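Membrane-associated lipoprotein (Ureaplasma parvum, PDB 3K63) is of unknown function but is probably held at the cell membrane as a lipoprotein, of which this is the lipoprotein-associated type-17 domain. Local coordinates at residues A[53-66]-A[77-89]. Residues are numbered along the deposited sequence; the frame is centred on the assembly and turned at random.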
ATOM      1  N   GLN A  53      -8.100   3.392  15.890  1.00 57.80           N
ATOM      2  CA  GLN A  53      -6.790   3.638  16.485  1.00 57.40           C
ATOM      3  C   GLN A  53      -6.710   3.294  17.967  1.00 62.02           C
ATOM      4  O   GLN A  53      -5.623   3.289  18.547  1.00 64.05           O
ATOM      5  CB  GLN A  53      -6.283   5.073  16.262  1.00 55.39           C
ATOM      6  CG  GLN A  53      -7.287   6.151  15.868  1.00 63.81           C
ATOM      7  CD  GLN A  53      -6.595   7.469  15.460  1.00 65.73           C
ATOM      8  OE1 GLN A  53      -5.364   7.571  15.482  1.00 65.02           O
ATOM      9  NE2 GLN A  53      -7.389   8.470  15.078  1.00 60.94           N
ATOM     10  N   ASN A  54      -7.850   3.001  18.588  1.00 65.20           N
ATOM     11  CA  ASN A  54      -7.840   2.625  19.998  1.00 64.45           C
ATOM     12  C   ASN A  54      -7.505   1.131  20.090  1.00 63.48           C
ATOM     13  O   ASN A  54      -6.735   0.700  20.953  1.00 56.55           O
ATOM     14  CB  ASN A  54      -9.204   2.886  20.637  1.00 61.66           C
ATOM     15  CG  ASN A  54      -9.307   4.273  21.279  1.00 61.13           C
ATOM     16  OD1 ASN A  54     -10.406   4.796  21.476  1.00 65.63           O
ATOM     17  ND2 ASN A  54      -8.167   4.863  21.620  1.00 63.43           N
ATOM     18  N   GLU A  55      -8.056   0.363  19.152  1.00 60.62           N
ATOM     19  CA  GLU A  55      -7.874  -1.086  19.112  1.00 65.43           C
ATOM     20  C   GLU A  55      -6.760  -1.656  18.236  1.00 64.46           C
ATOM     21  O   GLU A  55      -6.206  -2.704  18.553  1.00 61.37           O
ATOM     22  CB  GLU A  55      -9.168  -1.763  18.657  1.00 69.95           C
ATOM     23  CG  GLU A  55     -10.445  -1.259  19.293  1.00 72.49           C
ATOM     24  CD  GLU A  55     -11.050  -0.076  18.546  1.00 73.71           C
ATOM     25  OE1 GLU A  55     -10.402   0.992  18.439  1.00 71.83           O
ATOM     26  OE2 GLU A  55     -12.190  -0.220  18.060  1.00 76.81           O
ATOM     27  N   LEU A  56      -6.427  -0.965  17.149  1.00 63.94           N
ATOM     28  CA  LEU A  56      -5.454  -1.474  16.188  1.00 58.66           C
ATOM     29  C   LEU A  56      -4.341  -0.545  15.717  1.00 56.63           C
ATOM     30  O   LEU A  56      -4.485   0.682  15.727  1.00 54.22           O
ATOM     31  CB  LEU A  56      -6.252  -1.959  14.977  1.00 61.25           C
ATOM     32  CG  LEU A  56      -5.676  -2.088  13.580  1.00 59.01           C
ATOM     33  CD1 LEU A  56      -5.183  -3.495  13.434  1.00 55.46           C
ATOM     34  CD2 LEU A  56      -6.743  -1.779  12.543  1.00 55.16           C
ATOM     35  N   ASP A  57      -3.209  -1.136  15.338  1.00 56.10           N
ATOM     36  CA  ASP A  57      -2.126  -0.340  14.772  1.00 53.35           C
ATOM     37  C   ASP A  57      -1.864  -0.933  13.403  1.00 49.66           C
ATOM     38  O   ASP A  57      -1.670  -2.146  13.262  1.00 46.95           O
ATOM     39  CB  ASP A  57      -0.826  -0.396  15.550  1.00 45.27           C
ATOM     40  CG  ASP A  57       0.243   0.487  14.907  1.00 52.87           C
ATOM     41  OD1 ASP A  57      -0.085   1.666  14.638  1.00 48.54           O
ATOM     42  OD2 ASP A  57       1.389   0.028  14.661  1.00 58.09           O
ATOM     43  N   ILE A  58      -1.868  -0.072  12.394  1.00 48.91           N
ATOM     44  CA  ILE A  58      -1.643  -0.493  11.020  1.00 46.20           C
ATOM     45  C   ILE A  58      -0.359   0.088  10.460  1.00 46.50           C
ATOM     46  O   ILE A  58      -0.195   1.309  10.415  1.00 45.54           O
ATOM     47  CB  ILE A  58      -2.743  -0.000  10.095  1.00 47.62           C
ATOM     48  CG1 ILE A  58      -4.108  -0.580  10.477  1.00 47.76           C
ATOM     49  CG2 ILE A  58      -2.373  -0.357   8.674  1.00 45.32           C
ATOM     50  CD1 ILE A  58      -5.260  -0.007   9.620  1.00 46.60           C
ATOM     51  N   LYS A  59       0.531  -0.789  10.006  1.00 47.84           N
ATOM     52  CA  LYS A  59       1.795  -0.373   9.395  1.00 40.28           C
ATOM     53  C   LYS A  59       1.929  -1.042   8.046  1.00 38.88           C
ATOM     54  O   LYS A  59       1.555  -2.202   7.883  1.00 39.73           O
ATOM     55  CB  LYS A  59       2.989  -0.822  10.222  1.00 40.38           C
ATOM     56  CG  LYS A  59       3.279  -0.027  11.495  1.00 45.46           C
ATOM     57  CD  LYS A  59       3.563   1.444  11.217  1.00 46.42           C
ATOM     58  CE  LYS A  59       4.070   2.144  12.482  1.00 49.48           C
ATOM     59  NZ  LYS A  59       3.147   2.026  13.652  1.00 53.20           N
ATOM     60  N   ILE A  60       2.440  -0.321   7.060  1.00 41.06           N
ATOM     61  CA  ILE A  60       2.670  -0.941   5.764  1.00 36.18           C
ATOM     62  C   ILE A  60       4.173  -1.200   5.841  1.00 34.05           C
ATOM     63  O   ILE A  60       4.965  -0.266   5.884  1.00 36.47           O
ATOM     64  CB  ILE A  60       2.378   0.024   4.621  1.00 35.06           C
ATOM     65  CG1 ILE A  60       0.869   0.248   4.526  1.00 36.40           C
ATOM     66  CG2 ILE A  60       2.958  -0.521   3.317  1.00 33.38           C
ATOM     67  CD1 ILE A  60       0.455   1.397   3.576  1.00 42.63           C
ATOM     68  N   ILE A  61       4.587  -2.454   5.888  1.00 32.96           N
ATOM     69  CA  ILE A  61       6.017  -2.719   5.986  1.00 33.99           C
ATOM     70  C   ILE A  61       6.691  -2.922   4.615  1.00 33.02           C
ATOM     71  O   ILE A  61       7.909  -2.718   4.489  1.00 29.53           O
ATOM     72  CB  ILE A  61       6.286  -3.919   6.954  1.00 37.08           C
ATOM     73  CG1 ILE A  61       5.758  -5.229   6.370  1.00 37.40           C
ATOM     74  CG2 ILE A  61       5.603  -3.656   8.282  1.00 32.88           C
ATOM     75  CD1 ILE A  61       6.007  -6.454   7.304  1.00 30.88           C
ATOM     76  N   ASN A  62       5.893  -3.285   3.602  1.00 37.16           N
ATOM     77  CA  ASN A  62       6.400  -3.493   2.233  1.00 38.33           C
ATOM     78  C   ASN A  62       5.348  -3.285   1.165  1.00 33.44           C
ATOM     79  O   ASN A  62       4.174  -3.565   1.381  1.00 36.06           O
ATOM     80  CB  ASN A  62       6.946  -4.906   2.027  1.00 34.44           C
ATOM     81  CG  ASN A  62       8.183  -5.176   2.846  1.00 36.01           C
ATOM     82  OD1 ASN A  62       8.116  -5.836   3.884  1.00 40.73           O
ATOM     83  ND2 ASN A  62       9.323  -4.649   2.401  1.00 33.62           N
ATOM     84  N   PHE A  63       5.771  -2.769   0.022  1.00 33.03           N
ATOM     85  CA  PHE A  63       4.885  -2.599  -1.112  1.00 37.92           C
ATOM     86  C   PHE A  63       5.432  -3.637  -2.106  1.00 41.40           C
ATOM     87  O   PHE A  63       6.637  -3.694  -2.369  1.00 34.57           O
ATOM     88  CB  PHE A  63       5.014  -1.198  -1.696  1.00 35.88           C
ATOM     89  CG  PHE A  63       4.245  -0.142  -0.945  1.00 34.79           C
ATOM     90  CD1 PHE A  63       2.864  -0.062  -1.046  1.00 37.20           C
ATOM     91  CD2 PHE A  63       4.907   0.784  -0.142  1.00 31.71           C
ATOM     92  CE1 PHE A  63       2.160   0.924  -0.363  1.00 38.41           C
ATOM     93  CE2 PHE A  63       4.209   1.763   0.538  1.00 32.05           C
ATOM     94  CZ  PHE A  63       2.838   1.831   0.430  1.00 32.32           C
ATOM     95  N   LEU A  64       4.555  -4.467  -2.650  1.00 42.04           N
ATOM     96  CA  LEU A  64       4.982  -5.482  -3.598  1.00 39.83           C
ATOM     97  C   LEU A  64       4.109  -5.468  -4.832  1.00 41.14           C
ATOM     98  O   LEU A  64       2.940  -5.104  -4.760  1.00 43.60           O
ATOM     99  CB  LEU A  64       4.900  -6.853  -2.952  1.00 41.49           C
ATOM    100  CG  LEU A  64       5.755  -7.105  -1.709  1.00 43.03           C
ATOM    101  CD1 LEU A  64       5.323  -8.404  -1.029  1.00 45.75           C
ATOM    102  CD2 LEU A  64       7.222  -7.139  -2.101  1.00 40.72           C
ATOM    103  N   TYR A  65       4.679  -5.857  -5.966  1.00 44.21           N
ATOM    104  CA  TYR A  65       3.923  -5.924  -7.211  1.00 43.51           C
ATOM    105  C   TYR A  65       3.087  -7.185  -7.062  1.00 40.91           C
ATOM    106  O   TYR A  65       3.581  -8.221  -6.599  1.00 43.22           O
ATOM    107  CB  TYR A  65       4.861  -6.066  -8.405  1.00 44.43           C
ATOM    108  CG  TYR A  65       5.751  -4.856  -8.606  1.00 41.14           C
ATOM    109  CD1 TYR A  65       5.213  -3.562  -8.626  1.00 42.32           C
ATOM    110  CD2 TYR A  65       7.125  -4.993  -8.805  1.00 36.73           C
ATOM    111  CE1 TYR A  65       6.022  -2.436  -8.846  1.00 38.42           C
ATOM    112  CE2 TYR A  65       7.936  -3.865  -9.024  1.00 35.23           C
ATOM    113  CZ  TYR A  65       7.370  -2.598  -9.049  1.00 34.46           C
ATOM    114  OH  TYR A  65       8.142  -1.494  -9.330  1.00 38.89           O
ATOM    115  N   PRO A  66       1.809  -7.126  -7.442  1.00 43.58           N
ATOM    116  CA  PRO A  66       0.981  -8.324  -7.302  1.00 46.74           C
ATOM    117  C   PRO A  66       1.587  -9.569  -7.937  1.00 51.59           C
ATOM    118  O   PRO A  66       1.562 -10.648  -7.336  1.00 50.31           O
ATOM    119  CB  PRO A  66      -0.328  -7.907  -7.951  1.00 46.19           C
ATOM    120  CG  PRO A  66      -0.374  -6.418  -7.633  1.00 45.20           C
ATOM    121  CD  PRO A  66       1.028  -6.010  -7.995  1.00 43.94           C
ATOM    122  N   GLY A  77      -2.442  -0.523 -12.292  1.00 51.63           N
ATOM    123  CA  GLY A  77      -2.398   0.500 -11.259  1.00 52.60           C
ATOM    124  C   GLY A  77      -2.693  -0.142  -9.911  1.00 52.89           C
ATOM    125  O   GLY A  77      -3.428   0.402  -9.078  1.00 46.90           O
ATOM    126  N   THR A  78      -2.075  -1.302  -9.705  1.00 48.16           N
ATOM    127  CA  THR A  78      -2.246  -2.096  -8.499  1.00 47.36           C
ATOM    128  C   THR A  78      -0.975  -2.362  -7.687  1.00 48.21           C
ATOM    129  O   THR A  78       0.131  -2.350  -8.222  1.00 50.11           O
ATOM    130  CB  THR A  78      -2.856  -3.430  -8.883  1.00 47.45           C
ATOM    131  OG1 THR A  78      -4.064  -3.200  -9.619  1.00 52.59           O
ATOM    132  CG2 THR A  78      -3.147  -4.264  -7.653  1.00 54.25           C
ATOM    133  N   LEU A  79      -1.148  -2.589  -6.389  1.00 44.86           N
ATOM    134  CA  LEU A  79      -0.034  -2.878  -5.493  1.00 44.53           C
ATOM    135  C   LEU A  79      -0.518  -3.855  -4.441  1.00 47.00           C
ATOM    136  O   LEU A  79      -1.716  -3.945  -4.156  1.00 48.86           O
ATOM    137  CB  LEU A  79       0.467  -1.611  -4.796  1.00 44.35           C
ATOM    138  CG  LEU A  79       1.423  -0.651  -5.505  1.00 45.56           C
ATOM    139  CD1 LEU A  79       1.444   0.658  -4.726  1.00 43.95           C
ATOM    140  CD2 LEU A  79       2.820  -1.237  -5.604  1.00 41.47           C
ATOM    141  N   LYS A  80       0.417  -4.603  -3.878  1.00 46.13           N
ATOM    142  CA  LYS A  80       0.116  -5.568  -2.842  1.00 45.57           C
ATOM    143  C   LYS A  80       0.755  -4.951  -1.604  1.00 47.86           C
ATOM    144  O   LYS A  80       1.977  -4.796  -1.526  1.00 44.49           O
ATOM    145  CB  LYS A  80       0.778  -6.897  -3.204  1.00 43.13           C
ATOM    146  CG  LYS A  80       0.416  -8.063  -2.291  1.00 53.54           C
ATOM    147  CD  LYS A  80       0.938  -9.441  -2.771  1.00 57.07           C
ATOM    148  CE  LYS A  80       0.156  -9.938  -3.986  1.00 60.37           C
ATOM    149  NZ  LYS A  80       0.581 -11.299  -4.450  1.00 54.13           N
ATOM    150  N   LEU A  81      -0.076  -4.556  -0.651  1.00 50.67           N
ATOM    151  CA  LEU A  81       0.407  -3.948   0.583  1.00 44.61           C
ATOM    152  C   LEU A  81       0.654  -4.984   1.672  1.00 44.28           C
ATOM    153  O   LEU A  81      -0.266  -5.668   2.126  1.00 44.57           O
ATOM    154  CB  LEU A  81      -0.599  -2.927   1.097  1.00 44.16           C
ATOM    155  CG  LEU A  81      -0.454  -1.482   0.638  1.00 43.54           C
ATOM    156  CD1 LEU A  81      -0.674  -1.399  -0.855  1.00 43.17           C
ATOM    157  CD2 LEU A  81      -1.461  -0.602   1.397  1.00 42.21           C
ATOM    158  N   SER A  82       1.899  -5.107   2.096  1.00 42.66           N
ATOM    159  CA  SER A  82       2.229  -6.058   3.137  1.00 40.52           C
ATOM    160  C   SER A  82       2.036  -5.278   4.437  1.00 42.27           C
ATOM    161  O   SER A  82       2.753  -4.311   4.692  1.00 41.26           O
ATOM    162  CB  SER A  82       3.674  -6.516   2.973  1.00 35.52           C
ATOM    163  OG  SER A  82       4.008  -7.533   3.893  1.00 35.42           O
ATOM    164  N   LEU A  83       1.069  -5.704   5.251  1.00 43.81           N
ATOM    165  CA  LEU A  83       0.741  -5.025   6.498  1.00 38.29           C
ATOM    166  C   LEU A  83       1.128  -5.712   7.783  1.00 43.43           C
ATOM    167  O   LEU A  83       1.216  -6.941   7.857  1.00 45.40           O
ATOM    168  CB  LEU A  83      -0.755  -4.784   6.560  1.00 40.44           C
ATOM    169  CG  LEU A  83      -1.416  -4.127   5.358  1.00 44.41           C
ATOM    170  CD1 LEU A  83      -2.931  -4.311   5.457  1.00 47.19           C
ATOM    171  CD2 LEU A  83      -1.032  -2.660   5.320  1.00 44.25           C
HETATM  172  N   MSE A  84       1.368  -4.901   8.806  1.00 43.69           N
HETATM  173  CA  MSE A  84       1.662  -5.430  10.122  1.00 43.27           C
HETATM  174  C   MSE A  84       0.541  -4.851  10.972  1.00 46.71           C
HETATM  175  O   MSE A  84       0.388  -3.633  11.059  1.00 47.29           O
HETATM  176  CB  MSE A  84       3.006  -4.945  10.641  1.00 40.37           C
HETATM  177  CG  MSE A  84       3.340  -5.507  11.994  1.00 45.15           C
HETATM  178 SE   MSE A  84       5.103  -5.081  12.623  1.00 64.23          SE
HETATM  179  CE  MSE A  84       4.832  -3.166  12.792  1.00 52.18           C
ATOM    180  N   LEU A  85      -0.262  -5.720  11.569  1.00 50.11           N
ATOM    181  CA  LEU A  85      -1.385  -5.283  12.396  1.00 51.39           C
ATOM    182  C   LEU A  85      -1.159  -5.650  13.856  1.00 53.86           C
ATOM    183  O   LEU A  85      -1.024  -6.832  14.192  1.00 56.18           O
ATOM    184  CB  LEU A  85      -2.679  -5.928  11.888  1.00 46.45           C
ATOM    185  CG  LEU A  85      -2.933  -5.780  10.384  1.00 47.60           C
ATOM    186  CD1 LEU A  85      -4.117  -6.626   9.962  1.00 48.05           C
ATOM    187  CD2 LEU A  85      -3.174  -4.325  10.055  1.00 47.44           C
ATOM    188  N   THR A  86      -1.104  -4.643  14.723  1.00 51.34           N
ATOM    189  CA  THR A  86      -0.905  -4.914  16.143  1.00 56.11           C
ATOM    190  C   THR A  86      -2.206  -4.798  16.923  1.00 56.02           C
ATOM    191  O   THR A  86      -2.913  -3.796  16.840  1.00 57.00           O
ATOM    192  CB  THR A  86       0.113  -3.964  16.766  1.00 54.00           C
ATOM    193  OG1 THR A  86       1.364  -4.078  16.083  1.00 51.22           O
ATOM    194  CG2 THR A  86       0.324  -4.307  18.223  1.00 51.16           C
ATOM    195  N   ASP A  87      -2.521  -5.849  17.664  1.00 61.52           N
ATOM    196  CA  ASP A  87      -3.727  -5.901  18.472  1.00 63.63           C
ATOM    197  C   ASP A  87      -3.329  -5.172  19.747  1.00 61.74           C
ATOM    198  O   ASP A  87      -2.542  -5.685  20.544  1.00 62.88           O
ATOM    199  CB  ASP A  87      -4.062  -7.364  18.784  1.00 70.17           C
ATOM    200  CG  ASP A  87      -5.356  -7.519  19.557  1.00 74.46           C
ATOM    201  OD1 ASP A  87      -5.711  -6.575  20.298  1.00 69.65           O
ATOM    202  OD2 ASP A  87      -6.005  -8.592  19.430  1.00 73.62           O
ATOM    203  N   LYS A  88      -3.858  -3.972  19.940  1.00 66.08           N
ATOM    204  CA  LYS A  88      -3.511  -3.180  21.105  1.00 65.80           C
ATOM    205  C   LYS A  88      -3.966  -3.696  22.464  1.00 68.06           C
ATOM    206  O   LYS A  88      -3.515  -3.194  23.491  1.00 70.19           O
ATOM    207  CB  LYS A  88      -3.978  -1.738  20.891  1.00 60.27           C
ATOM    208  CG  LYS A  88      -3.139  -1.007  19.864  1.00 57.96           C
ATOM    209  CD  LYS A  88      -3.530   0.455  19.725  1.00 57.46           C
ATOM    210  CE  LYS A  88      -2.530   1.212  18.853  1.00 54.28           C
ATOM    211  NZ  LYS A  88      -2.990   2.607  18.583  1.00 55.49           N
ATOM    212  N   LYS A  89      -4.849  -4.687  22.486  1.00 68.82           N
ATOM    213  CA  LYS A  89      -5.300  -5.229  23.768  1.00 72.61           C
ATOM    214  C   LYS A  89      -4.216  -6.169  24.295  1.00 73.70           C
ATOM    215  O   LYS A  89      -3.546  -5.872  25.285  1.00 73.51           O
ATOM    216  CB  LYS A  89      -6.626  -5.988  23.606  1.00 77.31           C
ATOM    217  CG  LYS A  89      -7.127  -6.659  24.883  1.00 83.93           C
ATOM    218  CD  LYS A  89      -8.492  -7.332  24.706  1.00 93.23           C
ATOM    219  CE  LYS A  89      -9.010  -7.874  26.050  1.00103.02           C
ATOM    220  NZ  LYS A  89     -10.357  -8.539  25.983  1.00 94.69           N
TER
HETATM  221  O   HOH W   1       1.488  -2.728  13.657  1.00 47.15           O
HETATM  222  O   HOH W   2       6.579  -8.535   4.086  1.00 40.68           O
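A classic beta bulge interrupts the antiparallel pairing of strands 56-64 and 79-87, where Ile61 and Asn62 both face Ser82. Strand 79-87 is the middle of a three-stranded sheet, with 93-100 on its other side. Helix 70-76 lies in the connection between the paired strands. At the bulge, Ser82 O takes Ile61 N at 2.9 Å, nearly along the C=O axis. Asn62 N gives the same oxygen a weak second bond. Regular pairs such as Lys59 with Met84 and Leu64 with Lys80 continue on both sides.

The buried face carries Leu56, Ile58, Ile60 and Phe63 against Leu81, Leu83 and Leu85. Ile60 CD1 meets Leu81 CD2 at 3.5 Å, while its CG1 touches Leu83 CD2. The Phe63 ring lies alongside Leu81, with CE1 3.7 Å from Leu81 CG. Ile60 CG2 sits over one ring face, near the rim. Phe19 and Tyr41 also meet this ring.

The other face is more polar. Lys59 bends at chi2 (-60°) and chi4 (-56°), which brings NZ back along its own strand to a salt bridge with Asp57 OD2, 2.8 Å, on the syn lone pair. Lys59 CG packs beside CE, the methyl of selenomethionine Met84. One water joins Asp57 OD2, Met84 O and Thr86 OG1. At the strand ends, lysines reach backbone carbonyls. Lys88, extended beyond CG, donates a hydrogen bond from NZ to Gln53 O at 2.7 Å. Lys80 NZ bonds in plane to a lone pair of Pro66 O at 3.1 Å.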